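PDB 1UKU: divalent-cation tolerance protein CutA from Pyrococcus horikoshii, which takes part in resistance toward heavy metals and, as a homotrimer, binds copper at the interface between two trimers. Local coordinates for residues Met1-Thr7 and Ala79-Val85. Numbering follows the deposited sequence.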
ATOM      1  N   MET A   1      15.054  -5.597   0.788  1.00  9.08           N
ATOM      2  CA  MET A   1      13.978  -5.814   1.782  1.00  8.04           C
ATOM      3  C   MET A   1      12.676  -6.065   1.047  1.00  8.11           C
ATOM      4  O   MET A   1      12.567  -5.866  -0.163  1.00  7.90           O
ATOM      5  CB  MET A   1      13.854  -4.604   2.706  1.00  8.47           C
ATOM      6  CG  MET A   1      13.324  -3.344   2.080  1.00  8.74           C
ATOM      7  SD  MET A   1      12.918  -2.049   3.295  1.00  9.91           S
ATOM      8  CE  MET A   1      11.335  -2.644   3.917  1.00 10.08           C
ATOM      9  N   ILE A   2      11.675  -6.490   1.823  1.00  7.52           N
ATOM     10  CA  ILE A   2      10.334  -6.749   1.321  1.00  7.37           C
ATOM     11  C   ILE A   2       9.252  -6.166   2.219  1.00  7.18           C
ATOM     12  O   ILE A   2       9.456  -5.928   3.413  1.00  6.62           O
ATOM     13  CB  ILE A   2      10.087  -8.258   1.117  1.00  6.86           C
ATOM     14  CG1 ILE A   2      10.090  -8.994   2.444  1.00  7.49           C
ATOM     15  CG2 ILE A   2      11.109  -8.881   0.176  1.00  8.75           C
ATOM     16  CD1 ILE A   2       9.717 -10.465   2.379  1.00 10.11           C
ATOM     17  N   ILE A   3       8.103  -5.947   1.602  1.00  7.07           N
ATOM     18  CA  ILE A   3       6.858  -5.700   2.301  1.00  7.68           C
ATOM     19  C   ILE A   3       6.035  -6.959   2.232  1.00  7.53           C
ATOM     20  O   ILE A   3       6.002  -7.645   1.219  1.00  6.74           O
ATOM     21  CB  ILE A   3       6.080  -4.545   1.606  1.00  8.97           C
ATOM     22  CG1 ILE A   3       6.889  -3.246   1.677  1.00 12.86           C
ATOM     23  CG2 ILE A   3       4.672  -4.410   2.155  1.00 11.74           C
ATOM     24  CD1 ILE A   3       7.297  -2.854   2.945  1.00 15.64           C
ATOM     25  N   VAL A   4       5.346  -7.245   3.314  1.00  6.53           N
ATOM     26  CA  VAL A   4       4.328  -8.282   3.337  1.00  7.18           C
ATOM     27  C   VAL A   4       3.021  -7.655   3.806  1.00  7.82           C
ATOM     28  O   VAL A   4       2.983  -7.018   4.849  1.00  8.43           O
ATOM     29  CB  VAL A   4       4.730  -9.432   4.236  1.00  7.66           C
ATOM     30  CG1 VAL A   4       3.616 -10.508   4.331  1.00  8.48           C
ATOM     31  CG2 VAL A   4       6.009 -10.042   3.702  1.00  8.33           C
ATOM     32  N   TYR A   5       1.967  -7.856   3.042  1.00  7.24           N
ATOM     33  CA  TYR A   5       0.630  -7.356   3.373  1.00  7.32           C
ATOM     34  C   TYR A   5      -0.260  -8.545   3.752  1.00  7.42           C
ATOM     35  O   TYR A   5      -0.314  -9.558   3.066  1.00  8.27           O
ATOM     36  CB  TYR A   5       0.022  -6.618   2.189  1.00  7.90           C
ATOM     37  CG  TYR A   5      -1.327  -5.960   2.408  1.00  9.45           C
ATOM     38  CD1 TYR A   5      -1.463  -4.910   3.283  1.00  8.91           C
ATOM     39  CD2 TYR A   5      -2.479  -6.390   1.720  1.00 10.46           C
ATOM     40  CE1 TYR A   5      -2.699  -4.277   3.488  1.00  9.71           C
ATOM     41  CE2 TYR A   5      -3.729  -5.756   1.924  1.00  9.94           C
ATOM     42  CZ  TYR A   5      -3.812  -4.696   2.803  1.00  9.41           C
ATOM     43  OH  TYR A   5      -5.020  -4.046   2.995  1.00  9.83           O
ATOM     44  N   THR A   6      -0.989  -8.407   4.849  1.00  6.54           N
ATOM     45  CA  THR A   6      -2.013  -9.351   5.258  1.00  6.45           C
ATOM     46  C   THR A   6      -3.139  -8.562   5.919  1.00  7.41           C
ATOM     47  O   THR A   6      -3.001  -7.382   6.199  1.00  7.89           O
ATOM     48  CB  THR A   6      -1.411 -10.445   6.165  1.00  6.46           C
ATOM     49  OG1 THR A   6      -2.404 -11.466   6.379  1.00  8.84           O
ATOM     50  CG2 THR A   6      -0.976  -9.948   7.518  1.00  8.62           C
ATOM     51  N   THR A   7      -4.279  -9.196   6.106  1.00  6.64           N
ATOM     52  CA  THR A   7      -5.403  -8.544   6.730  1.00  6.99           C
ATOM     53  C   THR A   7      -5.899  -9.389   7.855  1.00  7.18           C
ATOM     54  O   THR A   7      -5.734 -10.603   7.845  1.00  8.06           O
ATOM     55  CB  THR A   7      -6.541  -8.248   5.763  1.00  7.00           C
ATOM     56  OG1 THR A   7      -7.240  -9.466   5.425  1.00  9.21           O
ATOM     57  CG2 THR A   7      -6.045  -7.652   4.468  1.00  8.08           C
ATOM     58  N   ALA A  79      -4.675 -13.768   3.280  1.00  9.62           N
ATOM     59  CA  ALA A  79      -3.831 -13.185   2.247  1.00  9.68           C
ATOM     60  C   ALA A  79      -2.456 -12.923   2.863  1.00  8.96           C
ATOM     61  O   ALA A  79      -2.328 -12.209   3.852  1.00  9.28           O
ATOM     62  CB  ALA A  79      -4.416 -11.899   1.734  1.00 11.23           C
ATOM     63  N   ILE A  80      -1.417 -13.490   2.267  1.00  8.05           N
ATOM     64  CA  ILE A  80      -0.053 -13.243   2.703  1.00  7.07           C
ATOM     65  C   ILE A  80       0.766 -12.884   1.463  1.00  7.48           C
ATOM     66  O   ILE A  80       1.275 -13.765   0.751  1.00  8.04           O
ATOM     67  CB  ILE A  80       0.568 -14.468   3.430  1.00  7.93           C
ATOM     68  CG1 ILE A  80      -0.399 -15.016   4.463  1.00  7.00           C
ATOM     69  CG2 ILE A  80       1.895 -14.059   4.101  1.00  9.23           C
ATOM     70  CD1 ILE A  80       0.078 -16.329   5.107  1.00  8.41           C
ATOM     71  N   ILE A  81       0.907 -11.584   1.222  1.00  6.79           N
ATOM     72  CA  ILE A  81       1.311 -11.011  -0.068  1.00  7.46           C
ATOM     73  C   ILE A  81       2.665 -10.334   0.065  1.00  7.42           C
ATOM     74  O   ILE A  81       2.805  -9.372   0.805  1.00  7.81           O
ATOM     75  CB  ILE A  81       0.240 -10.017  -0.520  1.00  8.04           C
ATOM     76  CG1 ILE A  81      -1.019 -10.793  -0.977  1.00  8.30           C
ATOM     77  CG2 ILE A  81       0.731  -9.116  -1.636  1.00 10.02           C
ATOM     78  CD1 ILE A  81      -2.291  -9.970  -1.207  1.00 12.05           C
ATOM     79  N   ARG A  82       3.653 -10.837  -0.660  1.00  7.05           N
ATOM     80  CA  ARG A  82       5.004 -10.297  -0.673  1.00  7.09           C
ATOM     81  C   ARG A  82       5.158  -9.352  -1.855  1.00  6.72           C
ATOM     82  O   ARG A  82       4.929  -9.741  -3.004  1.00  6.86           O
ATOM     83  CB  ARG A  82       6.042 -11.416  -0.795  1.00  8.22           C
ATOM     84  CG  ARG A  82       7.429 -10.951  -1.145  1.00  8.72           C
ATOM     85  CD  ARG A  82       8.427 -12.048  -1.172  1.00  8.60           C
ATOM     86  NE  ARG A  82       9.651 -11.608  -1.797  1.00 10.11           N
ATOM     87  CZ  ARG A  82      10.781 -12.303  -1.806  1.00 10.60           C
ATOM     88  NH1 ARG A  82      10.870 -13.500  -1.232  1.00 14.58           N
ATOM     89  NH2 ARG A  82      11.842 -11.791  -2.405  1.00 12.83           N
ATOM     90  N   ILE A  83       5.564  -8.115  -1.589  1.00  6.70           N
ATOM     91  CA  ILE A  83       5.970  -7.160  -2.607  1.00  8.49           C
ATOM     92  C   ILE A  83       7.401  -6.728  -2.328  1.00  7.55           C
ATOM     93  O   ILE A  83       7.715  -6.220  -1.272  1.00  7.49           O
ATOM     94  CB  ILE A  83       4.998  -5.955  -2.683  1.00  9.20           C
ATOM     95  CG1 ILE A  83       3.591  -6.411  -3.154  1.00 11.76           C
ATOM     96  CG2 ILE A  83       5.530  -4.886  -3.630  1.00  8.23           C
ATOM     97  CD1 ILE A  83       2.450  -5.498  -2.728  1.00 14.67           C
ATOM     98  N   ASP A  84       8.265  -6.958  -3.310  1.00  7.65           N
ATOM     99  CA  ASP A  84       9.669  -6.632  -3.166  1.00  7.85           C
ATOM    100  C   ASP A  84       9.858  -5.118  -3.196  1.00  7.21           C
ATOM    101  O   ASP A  84       9.178  -4.413  -3.941  1.00  8.62           O
ATOM    102  CB  ASP A  84      10.502  -7.262  -4.280  1.00  7.88           C
ATOM    103  CG  ASP A  84      10.633  -8.751  -4.165  1.00 12.11           C
ATOM    104  OD1 ASP A  84      10.028  -9.376  -3.289  1.00 13.06           O
ATOM    105  OD2 ASP A  84      11.321  -9.370  -4.997  1.00 18.45           O
ATOM    106  N   VAL A  85      10.808  -4.641  -2.404  1.00  7.82           N
ATOM    107  CA  VAL A  85      11.145  -3.221  -2.382  1.00  6.88           C
ATOM    108  C   VAL A  85      12.293  -2.976  -3.342  1.00  7.53           C
ATOM    109  O   VAL A  85      13.348  -3.559  -3.218  1.00  7.86           O
ATOM    110  CB  VAL A  85      11.512  -2.754  -0.984  1.00  6.71           C
ATOM    111  CG1 VAL A  85      12.094  -1.346  -0.976  1.00  6.58           C
ATOM    112  CG2 VAL A  85      10.276  -2.817  -0.052  1.00  7.63           C
TER
HETATM  113  O   HOH W   1      15.015  -3.349  -0.893  1.00 12.34           O
HETATM  114  O   HOH W   2      -5.968 -12.064   5.210  1.00 14.93           O
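Ile3 and Ile83 exchange two backbone hydrogen bonds, as do Tyr5 and Ile81, where Tyr5 N reaches Ile81 O at 2.8 Å; Val85 N to Met1 O adds a fifth at 3.1 Å. Between the two hydrogen-bonded pairs, Val4 faces Arg82, and its CA-H points at Ile81 O. At one end Thr6, with OG1 anti to its backbone N (chi1 -171°), donates to Ala79 O at 2.6 Å. Waters bridge Met1 N to Val85 O and Thr7 OG1 to Ala79 N. On the face of Ile2 and Val4, Ile2 CG2 sits over the Arg82 guanidinium, 3.7 Å from NE. Arg82 NE holds Asp84 OD1 at 2.7 Å in a nearly straight salt bridge lying in the guanidinium plane, which fixes how the group is turned beneath the methyl; Trp62 adds a cation-pi contact. Val85 packs against Met1, CB to Met1 CG 3.6 Å, and Ile3. Tyr5 meets Ile81 near CB; its OH is hydrogen-bonded to Asn31 of a neighbouring subunit. Ile83 meets Ile83 of both other subunits. Strand 2-8 pairs with strand 81-84, outermost within the chain, in the antiparallel 2-3-1-4 sheet of the ferredoxin-like CutA fold, and Ile81 and Arg82 carry this sheet into a neighbouring subunit.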